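Local coordinates for protein M32 carboxypeptidase (Chitinophagaceae bacterium, PDB 7A03) that probably removes amino acids from the C-terminal ends of peptides, acting as a metal-dependent carboxypeptidase of the M32 family, at residues A168-L173 / I364-E369; P346-T351 / D401-L406; F360-R365 / T421-S426; D408-H413 / G417-Y422. One frame throughout, in Å; residues are numbered along the deposited sequence. Where two conformers were deposited one is given.

Contact 1 of 4, residues A168-L173 / I364-E369; sequences ANVDML and IRYEIE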
loop_
_atom_site.group_PDB
_atom_site.type_symbol
_atom_site.label_atom_id
_atom_site.label_comp_id
_atom_site.label_asym_id
_atom_site.label_seq_id
_atom_site.Cartn_x
_atom_site.Cartn_y
_atom_site.Cartn_z
ATOM N N ALA A 168 -14.682 -1.092 4.134
ATOM C CA ALA A 168 -14.263 -2.485 4.247
ATOM C C ALA A 168 -14.936 -3.154 5.441
ATOM O O ALA A 168 -15.149 -2.530 6.487
ATOM C CB ALA A 168 -12.744 -2.573 4.382
ATOM N N ASN A 169 -15.282 -4.431 5.286
ATOM C CA ASN A 169 -15.963 -5.134 6.367
ATOM C C ASN A 169 -15.753 -6.636 6.224
ATOM O O ASN A 169 -15.302 -7.137 5.180
ATOM C CB ASN A 169 -17.459 -4.780 6.425
ATOM C CG ASN A 169 -18.193 -5.173 5.155
ATOM O OD1 ASN A 169 -18.472 -6.346 4.934
ATOM N ND2 ASN A 169 -18.505 -4.192 4.314
ATOM N N VAL A 170 -16.092 -7.348 7.302
ATOM C CA VAL A 170 -15.827 -8.783 7.401
ATOM C C VAL A 170 -16.625 -9.573 6.376
ATOM O O VAL A 170 -16.132 -10.569 5.845
ATOM C CB VAL A 170 -16.019 -9.282 8.849
ATOM C CG1 VAL A 170 -16.259 -10.790 8.902
ATOM C CG2 VAL A 170 -14.808 -8.926 9.681
ATOM N N ASP A 171 -17.853 -9.155 6.065
ATOM C CA ASP A 171 -18.641 -9.880 5.066
ATOM C C ASP A 171 -17.963 -9.828 3.700
ATOM O O ASP A 171 -17.722 -10.867 3.054
ATOM C CB ASP A 171 -20.038 -9.260 4.995
ATOM C CG ASP A 171 -20.980 -10.036 4.099
ATOM O OD1 ASP A 171 -21.458 -11.111 4.519
ATOM O OD2 ASP A 171 -21.247 -9.564 2.975
ATOM N N MET A 172 -17.613 -8.610 3.267
ATOM C CA MET A 172 -16.945 -8.388 1.990
ATOM C C MET A 172 -15.608 -9.122 1.929
ATOM O O MET A 172 -15.298 -9.811 0.947
ATOM C CB MET A 172 -16.750 -6.879 1.814
ATOM C CG MET A 172 -15.717 -6.467 0.791
ATOM S SD MET A 172 -15.152 -4.784 1.117
ATOM C CE MET A 172 -14.110 -4.504 -0.316
ATOM N N LEU A 173 -14.801 -8.995 2.984
ATOM C CA LEU A 173 -13.473 -9.592 2.976
ATOM C C LEU A 173 -13.524 -11.108 3.141
ATOM O O LEU A 173 -12.683 -11.816 2.579
ATOM C CB LEU A 173 -12.594 -8.929 4.042
ATOM C CG LEU A 173 -12.158 -7.501 3.681
ATOM C CD1 LEU A 173 -11.301 -6.858 4.765
ATOM C CD2 LEU A 173 -11.399 -7.517 2.375
ATOM N N ILE A 364 -3.885 -14.869 6.049
ATOM C CA ILE A 364 -3.582 -15.388 7.374
ATOM C C ILE A 364 -3.648 -14.258 8.387
ATOM O O ILE A 364 -4.312 -14.377 9.428
ATOM C CB ILE A 364 -2.224 -16.109 7.368
ATOM C CG1 ILE A 364 -2.356 -17.428 6.603
ATOM C CG2 ILE A 364 -1.754 -16.337 8.798
ATOM C CD1 ILE A 364 -1.041 -17.988 6.133
ATOM N N ARG A 365 -3.070 -13.102 8.035
ATOM C CA ARG A 365 -3.113 -11.967 8.950
ATOM C C ARG A 365 -4.552 -11.526 9.166
ATOM O O ARG A 365 -4.974 -11.261 10.308
ATOM C CB ARG A 365 -2.230 -10.832 8.418
ATOM C CG ARG A 365 -0.728 -11.143 8.539
ATOM C CD ARG A 365 0.091 -10.394 7.483
ATOM N NE ARG A 365 1.535 -10.621 7.585
ATOM C CZ ARG A 365 2.148 -11.771 7.283
ATOM N NH1 ARG A 365 1.452 -12.818 6.866
ATOM N NH2 ARG A 365 3.469 -11.881 7.384
ATOM N N TYR A 366 -5.353 -11.553 8.094
ATOM C CA TYR A 366 -6.741 -11.150 8.239
ATOM C C TYR A 366 -7.452 -12.071 9.222
ATOM O O TYR A 366 -8.072 -11.607 10.196
ATOM C CB TYR A 366 -7.413 -11.106 6.863
ATOM C CG TYR A 366 -8.905 -11.023 6.892
ATOM C CD1 TYR A 366 -9.558 -9.832 7.181
ATOM C CD2 TYR A 366 -9.674 -12.147 6.615
ATOM C CE1 TYR A 366 -10.927 -9.775 7.218
ATOM C CE2 TYR A 366 -11.064 -12.089 6.640
ATOM C CZ TYR A 366 -11.675 -10.889 6.943
ATOM O OH TYR A 366 -13.043 -10.789 6.974
ATOM N N GLU A 367 -7.280 -13.389 9.055
ATOM C CA GLU A 367 -8.042 -14.283 9.917
ATOM C C GLU A 367 -7.594 -14.114 11.354
ATOM O O GLU A 367 -8.427 -14.016 12.270
ATOM C CB GLU A 367 -7.940 -15.743 9.467
ATOM C CG GLU A 367 -8.346 -15.999 8.015
ATOM C CD GLU A 367 -9.827 -15.775 7.725
ATOM O OE1 GLU A 367 -10.644 -15.738 8.672
ATOM O OE2 GLU A 367 -10.175 -15.643 6.529
ATOM N N ILE A 368 -6.284 -13.950 11.552
ATOM C CA ILE A 368 -5.774 -13.822 12.905
ATOM C C ILE A 368 -6.284 -12.536 13.522
ATOM O O ILE A 368 -6.801 -12.535 14.649
ATOM C CB ILE A 368 -4.240 -13.919 12.908
ATOM C CG1 ILE A 368 -3.816 -15.377 12.752
ATOM C CG2 ILE A 368 -3.656 -13.292 14.175
ATOM C CD1 ILE A 368 -2.354 -15.553 12.494
ATOM N N GLU A 369 -6.229 -11.432 12.764
ATOM C CA GLU A 369 -6.690 -10.182 13.347
ATOM C C GLU A 369 -8.159 -10.285 13.683
ATOM O O GLU A 369 -8.590 -9.862 14.770
ATOM C CB GLU A 369 -6.425 -9.000 12.422
ATOM C CG GLU A 369 -4.987 -8.560 12.438
ATOM C CD GLU A 369 -4.737 -7.363 11.577
ATOM O OE1 GLU A 369 -5.720 -6.746 11.116
ATOM O OE2 GLU A 369 -3.554 -7.042 11.363
#
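Tyr366 of helix 358-374 meets Val170 and Leu173 in the opening turn of helix 170-192, a buried helix-to-helix contact within the largely helical M32 carboxypeptidase fold. The tight part gathers round the phenol end, where Val170 O makes the closest approach, 3.3 Å from Tyr366 OH. Leu173 CB lies 3.5 Å from Tyr366 OH and 3.6 Å from Tyr366 CZ, approaching the ring obliquely, while Leu173 CD1 comes within 3.8 Å of Tyr366 CE1. Both methyl branches of Val170, CG1 and CG2, stand 3.7 Å from Tyr366 OH. With CG anti to the backbone N (chi1 166°), the ring is carried toward 170-173; the nearest CA atoms, of Leu173 and Tyr366, are 8.7 Å apart. The hydroxyl has its hydrogen-bond partner in OD1 of Asp174, one residue further along the helix, and Phe177 stacks on the ring. The looser side is that of Asp171, which is exposed, and of Asn169 and Met172, which are partly so; none of these touches 364-369. There Asn169 is the N-cap: its OD1 accepts from Met172 N at 2.9 Å, nearly straight at 172°, with the donor 38° out of the amide plane.

Contact 2 of 4, residues P346-T351 / D401-L406; sequences PSLIRT and DTQGVL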
loop_
_atom_site.group_PDB
_atom_site.type_symbol
_atom_site.label_atom_id
_atom_site.label_comp_id
_atom_site.label_asym_id
_atom_site.label_seq_id
_atom_site.Cartn_x
_atom_site.Cartn_y
_atom_site.Cartn_z
ATOM N N PRO A 346 5.728 -20.726 -2.728
ATOM C CA PRO A 346 5.356 -20.539 -1.317
ATOM C C PRO A 346 6.597 -20.257 -0.481
ATOM O O PRO A 346 7.639 -20.897 -0.650
ATOM C CB PRO A 346 4.712 -21.879 -0.946
ATOM C CG PRO A 346 4.201 -22.415 -2.262
ATOM C CD PRO A 346 5.220 -21.994 -3.283
ATOM N N SER A 347 6.494 -19.259 0.395
ATOM C CA SER A 347 7.641 -18.819 1.174
ATOM C C SER A 347 7.162 -18.231 2.500
ATOM O O SER A 347 5.961 -18.090 2.750
ATOM C CB SER A 347 8.525 -17.881 0.353
ATOM O OG SER A 347 7.823 -16.703 -0.001
ATOM N N LEU A 348 8.122 -17.880 3.352
ATOM C CA LEU A 348 7.844 -17.522 4.739
ATOM C C LEU A 348 7.590 -16.034 4.955
ATOM O O LEU A 348 6.823 -15.677 5.858
ATOM C CB LEU A 348 9.012 -17.966 5.624
ATOM C CG LEU A 348 9.149 -19.486 5.768
ATOM C CD1 LEU A 348 10.547 -19.871 6.215
ATOM C CD2 LEU A 348 8.124 -19.997 6.759
ATOM N N ILE A 349 8.204 -15.167 4.152
ATOM C CA ILE A 349 8.235 -13.728 4.400
ATOM C C ILE A 349 7.313 -13.028 3.412
ATOM O O ILE A 349 7.535 -13.091 2.193
ATOM C CB ILE A 349 9.660 -13.167 4.303
ATOM C CG1 ILE A 349 10.595 -13.924 5.252
ATOM C CG2 ILE A 349 9.658 -11.660 4.573
ATOM C CD1 ILE A 349 10.195 -13.821 6.723
ATOM N N ARG A 350 6.308 -12.325 3.947
ATOM C CA ARG A 350 5.327 -11.629 3.116
ATOM C C ARG A 350 5.985 -10.648 2.155
ATOM O O ARG A 350 5.620 -10.589 0.973
ATOM C CB ARG A 350 4.306 -10.919 4.005
ATOM C CG ARG A 350 3.317 -10.017 3.264
ATOM C CD ARG A 350 2.471 -9.168 4.234
ATOM N NE ARG A 350 3.304 -8.281 5.054
ATOM C CZ ARG A 350 3.768 -7.102 4.636
ATOM N NH1 ARG A 350 3.471 -6.661 3.426
ATOM N NH2 ARG A 350 4.540 -6.352 5.416
ATOM N N THR A 351 6.954 -9.861 2.638
ATOM C CA THR A 351 7.534 -8.824 1.789
ATOM C C THR A 351 8.357 -9.382 0.636
ATOM O O THR A 351 8.664 -8.632 -0.295
ATOM C CB THR A 351 8.367 -7.833 2.613
ATOM O OG1 THR A 351 9.394 -8.549 3.318
ATOM C CG2 THR A 351 7.470 -7.083 3.604
ATOM N N ASP A 401 10.683 -17.626 15.173
ATOM C CA ASP A 401 9.659 -16.589 15.279
ATOM C C ASP A 401 9.936 -15.373 14.396
ATOM O O ASP A 401 8.988 -14.740 13.920
ATOM C CB ASP A 401 9.459 -16.194 16.738
ATOM C CG ASP A 401 8.678 -17.231 17.513
ATOM O OD1 ASP A 401 7.941 -18.021 16.879
ATOM O OD2 ASP A 401 8.799 -17.267 18.757
ATOM N N THR A 402 11.203 -15.013 14.166
ATOM C CA THR A 402 11.461 -13.900 13.255
ATOM C C THR A 402 11.078 -14.247 11.819
ATOM O O THR A 402 10.730 -13.353 11.041
ATOM C CB THR A 402 12.910 -13.404 13.349
ATOM O OG1 THR A 402 13.813 -14.468 13.038
ATOM C CG2 THR A 402 13.209 -12.880 14.748
ATOM N N GLN A 403 11.119 -15.530 11.453
ATOM C CA GLN A 403 10.585 -15.977 10.172
ATOM C C GLN A 403 9.082 -16.216 10.217
ATOM O O GLN A 403 8.496 -16.586 9.192
ATOM C CB GLN A 403 11.304 -17.248 9.710
ATOM C CG GLN A 403 12.773 -17.042 9.383
ATOM C CD GLN A 403 12.972 -16.263 8.098
ATOM O OE1 GLN A 403 12.544 -16.691 7.025
ATOM N NE2 GLN A 403 13.632 -15.120 8.197
ATOM N N GLY A 404 8.454 -16.021 11.374
ATOM C CA GLY A 404 7.038 -16.249 11.549
ATOM C C GLY A 404 6.307 -15.025 12.057
ATOM O O GLY A 404 6.292 -13.990 11.391
ATOM N N VAL A 405 5.743 -15.130 13.265
ATOM C CA VAL A 405 4.812 -14.136 13.793
ATOM C C VAL A 405 5.456 -12.778 14.054
ATOM O O VAL A 405 4.755 -11.761 14.101
ATOM C CB VAL A 405 4.098 -14.701 15.039
ATOM C CG1 VAL A 405 5.077 -14.859 16.202
ATOM C CG2 VAL A 405 2.929 -13.825 15.431
ATOM N N LEU A 406 6.773 -12.718 14.213
ATOM C CA LEU A 406 7.439 -11.458 14.515
ATOM C C LEU A 406 7.973 -10.738 13.275
ATOM O O LEU A 406 8.745 -9.786 13.416
ATOM C CB LEU A 406 8.575 -11.686 15.518
ATOM C CG LEU A 406 8.215 -12.166 16.923
ATOM C CD1 LEU A 406 9.482 -12.403 17.723
ATOM C CD2 LEU A 406 7.327 -11.147 17.635
HETATM O O HOH W 1 5.933 -16.961 8.568
#
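Two loops meet at the surface, where Leu348 and Ile349 face Gln403: 346-351 leads toward helix 358-374, and the loop 401-406 precedes helix 420-439. The Gln403 amide oxygen is the focus of the side-chain packing: Ile349 CD1 lies 3.7 Å from Gln403 OE1, and Leu348 CD1 is 3.8 Å from the same oxygen. Ile349 CD1 also reaches Gln403 CD at 3.9 Å, and both apolar chains run across the glutamine at about a right angle. These are van der Waals contacts. Gln403 holds the third position of a type I beta turn from Asp401 to Gly404, closed by a weak bond from Gly404 N to Asp401 O, and its chain is bent at chi2 (-72°), bringing the amide back against the other loop. With an alanine in place of Gln403, Leu348 and Ile349 would probably lose this amide cover, leaving a gap between the loops. The backbones are joined through a water that donates to Leu348 O at 3.1 Å and to Gln403 O at 2.7 Å, bridging two carbonyl oxygens that stand 3.8 Å apart. Gln407 adds a direct tie, its NE2 bonded to both Leu348 O and Gly404 O.

Contact 3 of 4, residues F360-R365 / T421-S426; sequences FHIMIR and TYSLGS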
loop_
_atom_site.group_PDB
_atom_site.type_symbol
_atom_site.label_atom_id
_atom_site.label_comp_id
_atom_site.label_asym_id
_atom_site.label_seq_id
_atom_site.Cartn_x
_atom_site.Cartn_y
_atom_site.Cartn_z
ATOM N N PHE A 360 -2.067 -15.247 0.336
ATOM C CA PHE A 360 -2.221 -16.124 1.491
ATOM C C PHE A 360 -1.634 -15.487 2.744
ATOM O O PHE A 360 -2.258 -15.531 3.816
ATOM C CB PHE A 360 -1.631 -17.498 1.210
ATOM C CG PHE A 360 -2.453 -18.303 0.245
ATOM C CD1 PHE A 360 -2.295 -18.138 -1.122
ATOM C CD2 PHE A 360 -3.431 -19.167 0.704
ATOM C CE1 PHE A 360 -3.076 -18.860 -2.013
ATOM C CE2 PHE A 360 -4.206 -19.885 -0.177
ATOM C CZ PHE A 360 -4.029 -19.729 -1.530
ATOM N N HIS A 361 -0.468 -14.842 2.609
ATOM C CA HIS A 361 0.088 -14.084 3.730
ATOM C C HIS A 361 -0.954 -13.107 4.260
ATOM O O HIS A 361 -1.225 -13.048 5.472
ATOM C CB HIS A 361 1.345 -13.330 3.285
ATOM C CG HIS A 361 2.498 -14.212 2.902
ATOM N ND1 HIS A 361 3.452 -14.646 3.806
ATOM C CD2 HIS A 361 2.878 -14.699 1.697
ATOM C CE1 HIS A 361 4.346 -15.389 3.176
ATOM N NE2 HIS A 361 4.021 -15.438 1.896
ATOM N N ILE A 362 -1.628 -12.398 3.348
ATOM C CA ILE A 362 -2.580 -11.402 3.825
ATOM C C ILE A 362 -3.756 -12.105 4.465
ATOM O O ILE A 362 -4.244 -11.698 5.533
ATOM C CB ILE A 362 -3.008 -10.459 2.687
ATOM C CG1 ILE A 362 -1.809 -9.687 2.136
ATOM C CG2 ILE A 362 -4.086 -9.490 3.153
ATOM C CD1 ILE A 362 -1.219 -8.671 3.114
ATOM N N MET A 363 -4.208 -13.199 3.853
ATOM C CA MET A 363 -5.370 -13.893 4.383
ATOM C C MET A 363 -5.101 -14.369 5.801
ATOM O O MET A 363 -5.957 -14.222 6.690
ATOM C CB MET A 363 -5.725 -15.064 3.477
ATOM C CG MET A 363 -7.053 -15.712 3.803
ATOM S SD MET A 363 -7.306 -17.147 2.761
ATOM C CE MET A 363 -6.107 -18.277 3.462
ATOM N N ILE A 364 -3.885 -14.869 6.049
ATOM C CA ILE A 364 -3.582 -15.388 7.374
ATOM C C ILE A 364 -3.648 -14.258 8.387
ATOM O O ILE A 364 -4.312 -14.377 9.428
ATOM C CB ILE A 364 -2.224 -16.109 7.368
ATOM C CG1 ILE A 364 -2.356 -17.428 6.603
ATOM C CG2 ILE A 364 -1.754 -16.337 8.798
ATOM C CD1 ILE A 364 -1.041 -17.988 6.133
ATOM N N ARG A 365 -3.070 -13.102 8.035
ATOM C CA ARG A 365 -3.113 -11.967 8.950
ATOM C C ARG A 365 -4.552 -11.526 9.166
ATOM O O ARG A 365 -4.974 -11.261 10.308
ATOM C CB ARG A 365 -2.230 -10.832 8.418
ATOM C CG ARG A 365 -0.728 -11.143 8.539
ATOM C CD ARG A 365 0.091 -10.394 7.483
ATOM N NE ARG A 365 1.535 -10.621 7.585
ATOM C CZ ARG A 365 2.148 -11.771 7.283
ATOM N NH1 ARG A 365 1.452 -12.818 6.866
ATOM N NH2 ARG A 365 3.469 -11.881 7.384
ATOM N N THR A 421 -5.692 -4.136 2.985
ATOM C CA THR A 421 -5.562 -3.157 1.911
ATOM C C THR A 421 -4.533 -3.584 0.871
ATOM O O THR A 421 -4.710 -3.286 -0.315
ATOM C CB THR A 421 -5.260 -1.757 2.453
ATOM O OG1 THR A 421 -3.986 -1.745 3.107
ATOM C CG2 THR A 421 -6.348 -1.325 3.425
ATOM N N TYR A 422 -3.475 -4.302 1.275
ATOM C CA TYR A 422 -2.501 -4.746 0.277
ATOM C C TYR A 422 -3.176 -5.612 -0.781
ATOM O O TYR A 422 -3.034 -5.366 -1.994
ATOM C CB TYR A 422 -1.348 -5.520 0.924
ATOM C CG TYR A 422 -0.463 -4.744 1.869
ATOM C CD1 TYR A 422 0.549 -3.916 1.394
ATOM C CD2 TYR A 422 -0.617 -4.877 3.240
ATOM C CE1 TYR A 422 1.369 -3.234 2.260
ATOM C CE2 TYR A 422 0.193 -4.189 4.119
ATOM C CZ TYR A 422 1.184 -3.368 3.622
ATOM O OH TYR A 422 2.003 -2.689 4.510
ATOM N N SER A 423 -3.960 -6.602 -0.338
ATOM C CA SER A 423 -4.643 -7.459 -1.295
ATOM C C SER A 423 -5.688 -6.686 -2.060
ATOM O O SER A 423 -5.818 -6.869 -3.275
ATOM C CB SER A 423 -5.283 -8.677 -0.632
ATOM O OG SER A 423 -4.275 -9.585 -0.233
ATOM N N LEU A 424 -6.410 -5.785 -1.384
ATOM C CA LEU A 424 -7.398 -5.003 -2.108
ATOM C C LEU A 424 -6.719 -4.241 -3.237
ATOM O O LEU A 424 -7.220 -4.211 -4.370
ATOM C CB LEU A 424 -8.120 -4.048 -1.154
ATOM C CG LEU A 424 -9.044 -4.664 -0.095
ATOM C CD1 LEU A 424 -9.637 -3.583 0.818
ATOM C CD2 LEU A 424 -10.146 -5.453 -0.766
ATOM N N GLY A 425 -5.531 -3.693 -2.956
ATOM C CA GLY A 425 -4.824 -2.960 -3.984
ATOM C C GLY A 425 -4.581 -3.836 -5.192
ATOM O O GLY A 425 -4.913 -3.466 -6.325
ATOM N N SER A 426 -4.072 -5.050 -4.948
ATOM C CA SER A 426 -3.766 -5.944 -6.064
ATOM C C SER A 426 -5.017 -6.264 -6.864
ATOM O O SER A 426 -4.987 -6.308 -8.110
ATOM C CB SER A 426 -3.140 -7.226 -5.518
ATOM O OG SER A 426 -1.898 -6.966 -4.881
#
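Ile362 of helix 358-374 packs against Tyr422 and Ser423 of helix 420-439, with Ile362 CA and Ser423 CA 6.8 Å apart, a close approach that the small serine allows. The apolar contact is made by one methyl: Ile362 CD1 lies 3.8 Å from Tyr422 CB and equally near Tyr422 CD2, meeting the ring obliquely. The bend at chi2 (-68°) turns this methyl toward the tyrosine. Contacts of carbon with oxygen form the second group. Ser423 OG sits against the branch point of Ile362, 3.3 Å from Ile362 CB and 3.4 Å from both Ile362 CG1 and CG2; its polar need is met by a hydrogen bond with ND1 of His359, on the same helix as Ile362. An alanine here removes CG1, CG2 and CD1, and would probably leave a gap between Tyr422 CB and Ser423 OG. Hydrogen bonding within helix 358-374 is the third kind: Arg365 NH1 donates to His361 O at 3.0 Å, from the opposite face of that carbonyl to Arg365 N, so two donors grip one oxygen. Altogether this is buried packing of two helices, and the tyrosine side chain stands close to an HExxH sequence, consistent with the metal-binding motif of this metallopeptidase family.

Contact 4 of 4, residues D408-H413 / G417-Y422; sequences DIHWSH and GYFPTY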
loop_
_atom_site.group_PDB
_atom_site.type_symbol
_atom_site.label_atom_id
_atom_site.label_comp_id
_atom_site.label_asym_id
_atom_site.label_seq_id
_atom_site.Cartn_x
_atom_site.Cartn_y
_atom_site.Cartn_z
ATOM N N ASP A 408 6.454 -8.863 10.840
ATOM C CA ASP A 408 5.843 -7.620 10.389
ATOM C C ASP A 408 5.623 -6.683 11.568
ATOM O O ASP A 408 5.209 -7.115 12.649
ATOM C CB ASP A 408 4.520 -7.886 9.661
ATOM C CG ASP A 408 4.736 -8.305 8.226
ATOM O OD1 ASP A 408 5.740 -7.862 7.633
ATOM O OD2 ASP A 408 3.903 -9.067 7.684
ATOM N N ILE A 409 5.899 -5.394 11.340
ATOM C CA ILE A 409 5.875 -4.386 12.400
ATOM C C ILE A 409 4.481 -3.874 12.719
ATOM O O ILE A 409 4.300 -3.218 13.755
ATOM C CB ILE A 409 6.786 -3.214 11.981
ATOM C CG1 ILE A 409 7.210 -2.374 13.194
ATOM C CG2 ILE A 409 6.105 -2.353 10.914
ATOM C CD1 ILE A 409 8.324 -1.363 12.870
ATOM N N HIS A 410 3.486 -4.197 11.885
ATOM C CA HIS A 410 2.211 -3.485 11.912
ATOM C C HIS A 410 1.570 -3.523 13.292
ATOM O O HIS A 410 1.128 -2.488 13.811
ATOM C CB HIS A 410 1.271 -4.033 10.830
ATOM C CG HIS A 410 1.802 -3.869 9.436
ATOM N ND1 HIS A 410 3.014 -4.389 9.033
ATOM C CD2 HIS A 410 1.286 -3.240 8.353
ATOM C CE1 HIS A 410 3.222 -4.087 7.764
ATOM N NE2 HIS A 410 2.187 -3.389 7.328
ATOM N N TRP A 411 1.547 -4.701 13.921
ATOM C CA TRP A 411 0.846 -4.851 15.189
ATOM C C TRP A 411 1.501 -4.024 16.285
ATOM O O TRP A 411 0.804 -3.441 17.122
ATOM C CB TRP A 411 0.779 -6.326 15.583
ATOM C CG TRP A 411 -0.111 -7.133 14.671
ATOM C CD1 TRP A 411 -1.053 -6.652 13.810
ATOM C CD2 TRP A 411 -0.151 -8.553 14.555
ATOM N NE1 TRP A 411 -1.668 -7.688 13.144
ATOM C CE2 TRP A 411 -1.139 -8.868 13.594
ATOM C CE3 TRP A 411 0.552 -9.593 15.166
ATOM C CZ2 TRP A 411 -1.439 -10.179 13.238
ATOM C CZ3 TRP A 411 0.252 -10.894 14.808
ATOM C CH2 TRP A 411 -0.726 -11.173 13.851
ATOM N N SER A 412 2.839 -3.950 16.289
ATOM C CA SER A 412 3.516 -3.119 17.285
ATOM C C SER A 412 3.180 -1.644 17.120
ATOM O O SER A 412 3.293 -0.878 18.087
ATOM C CB SER A 412 5.032 -3.350 17.252
ATOM O OG SER A 412 5.645 -2.721 16.145
ATOM N N HIS A 413 2.755 -1.231 15.928
ATOM C CA HIS A 413 2.355 0.144 15.676
ATOM C C HIS A 413 0.897 0.392 16.007
ATOM O O HIS A 413 0.447 1.544 15.916
ATOM C CB HIS A 413 2.516 0.477 14.196
ATOM C CG HIS A 413 3.925 0.735 13.769
ATOM N ND1 HIS A 413 4.290 0.771 12.439
ATOM C CD2 HIS A 413 5.048 1.012 14.477
ATOM C CE1 HIS A 413 5.582 1.036 12.347
ATOM N NE2 HIS A 413 6.064 1.187 13.567
ATOM N N GLY A 417 -6.340 -3.948 11.038
ATOM C CA GLY A 417 -7.200 -3.640 9.923
ATOM C C GLY A 417 -6.470 -3.113 8.704
ATOM O O GLY A 417 -7.129 -2.752 7.720
ATOM N N TYR A 418 -5.134 -3.075 8.734
ATOM C CA TYR A 418 -4.301 -2.514 7.677
ATOM C C TYR A 418 -3.993 -3.543 6.595
ATOM O O TYR A 418 -4.105 -3.258 5.398
ATOM C CB TYR A 418 -2.990 -2.008 8.300
ATOM C CG TYR A 418 -2.122 -1.134 7.414
ATOM C CD1 TYR A 418 -1.425 -1.660 6.336
ATOM C CD2 TYR A 418 -1.971 0.219 7.690
ATOM C CE1 TYR A 418 -0.621 -0.854 5.538
ATOM C CE2 TYR A 418 -1.174 1.029 6.903
ATOM C CZ TYR A 418 -0.511 0.492 5.831
ATOM O OH TYR A 418 0.276 1.312 5.055
ATOM N N PHE A 419 -3.609 -4.745 7.008
ATOM C CA PHE A 419 -3.132 -5.731 6.045
ATOM C C PHE A 419 -4.070 -5.977 4.859
ATOM O O PHE A 419 -3.562 -6.105 3.726
ATOM C CB PHE A 419 -2.803 -7.051 6.764
ATOM C CG PHE A 419 -1.480 -7.055 7.478
ATOM C CD1 PHE A 419 -0.293 -6.894 6.778
ATOM C CD2 PHE A 419 -1.422 -7.266 8.851
ATOM C CE1 PHE A 419 0.942 -6.908 7.449
ATOM C CE2 PHE A 419 -0.204 -7.291 9.518
ATOM C CZ PHE A 419 0.980 -7.115 8.817
ATOM N N PRO A 420 -5.400 -6.067 5.024
ATOM C CA PRO A 420 -6.239 -6.375 3.853
ATOM C C PRO A 420 -6.055 -5.399 2.701
ATOM O O PRO A 420 -6.220 -5.803 1.540
ATOM C CB PRO A 420 -7.669 -6.337 4.416
ATOM C CG PRO A 420 -7.513 -6.643 5.857
ATOM C CD PRO A 420 -6.207 -6.009 6.264
ATOM N N THR A 421 -5.692 -4.136 2.985
ATOM C CA THR A 421 -5.562 -3.157 1.911
ATOM C C THR A 421 -4.533 -3.584 0.871
ATOM O O THR A 421 -4.710 -3.286 -0.315
ATOM C CB THR A 421 -5.260 -1.757 2.453
ATOM O OG1 THR A 421 -3.986 -1.745 3.107
ATOM C CG2 THR A 421 -6.348 -1.325 3.425
ATOM N N TYR A 422 -3.475 -4.302 1.275
ATOM C CA TYR A 422 -2.501 -4.746 0.277
ATOM C C TYR A 422 -3.176 -5.612 -0.781
ATOM O O TYR A 422 -3.034 -5.366 -1.994
ATOM C CB TYR A 422 -1.348 -5.520 0.924
ATOM C CG TYR A 422 -0.463 -4.744 1.869
ATOM C CD1 TYR A 422 0.549 -3.916 1.394
ATOM C CD2 TYR A 422 -0.617 -4.877 3.240
ATOM C CE1 TYR A 422 1.369 -3.234 2.260
ATOM C CE2 TYR A 422 0.193 -4.189 4.119
ATOM C CZ TYR A 422 1.184 -3.368 3.622
ATOM O OH TYR A 422 2.003 -2.689 4.510
#
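His410 meets Phe419 over one face and Tyr418 and Tyr422 at its edge, and its side-chain conformation explains how one imidazole reaches three rings. Its CG is anti to the carbonyl carbon (chi1 -61°), which sends the imidazole toward 417-422. Phe419 CE1 lies over the centre of one imidazole face, 3.5 Å above its plane, and Phe419 CZ comes within 3.4 Å of His410 CG, the two rings meeting obliquely. At the imidazole edge, His410 NE2 and Tyr422 OH share a nearly straight hydrogen bond of 2.9 Å (168°), which lies near the planes of both rings and probably limits rotation of the imidazole. Tyr418 has its CG anti to the backbone N (chi1 -168°) and offers its face to the edge of His410 in an offset edge-to-face pair, Tyr418 CD1 lying 3.7 Å from His410 CD2. Phe419 in turn directs its own edge at the five-membered ring of Trp411, whose NE1 hydrogen-bonds to Glu369. Asp408 OD2 rests 3.7 Å from Phe419 CE1 and is held by salt bridges to Arg350 and Arg365. Tyr418 O accepts from both Thr421 OG1, at 2.7 Å in the carbonyl plane, and Thr421 N. The five rings form an aromatic cluster joining the 408-413 loop to the first part of helix 420-439; of them Tyr422 comes near the HExxH sequence, which may be the catalytic metal site.

How the contacts relate
Contact 1 opens first, at the start of helix 170-192, and closes the longest loop, 190 residues, on helix 358-374. Within that loop, 346-351 opens contact 2, which closes only at 401-406, beyond helix 382-394, so contacts 1 and 2 cross. Contact 3 begins on the helix where contact 1 ends and runs to 421-426, crossing contact 2 as well. Contacts 1 and 2 have both closed before contact 4 opens, inside the loop of contact 3, to close a short loop of three intervening residues. Helix 358-374 is shared by contacts 1 and 3, and helix 420-439 by contacts 3 and 4; Leu173 of contact 1 also packs on Leu424 of segment 421-426.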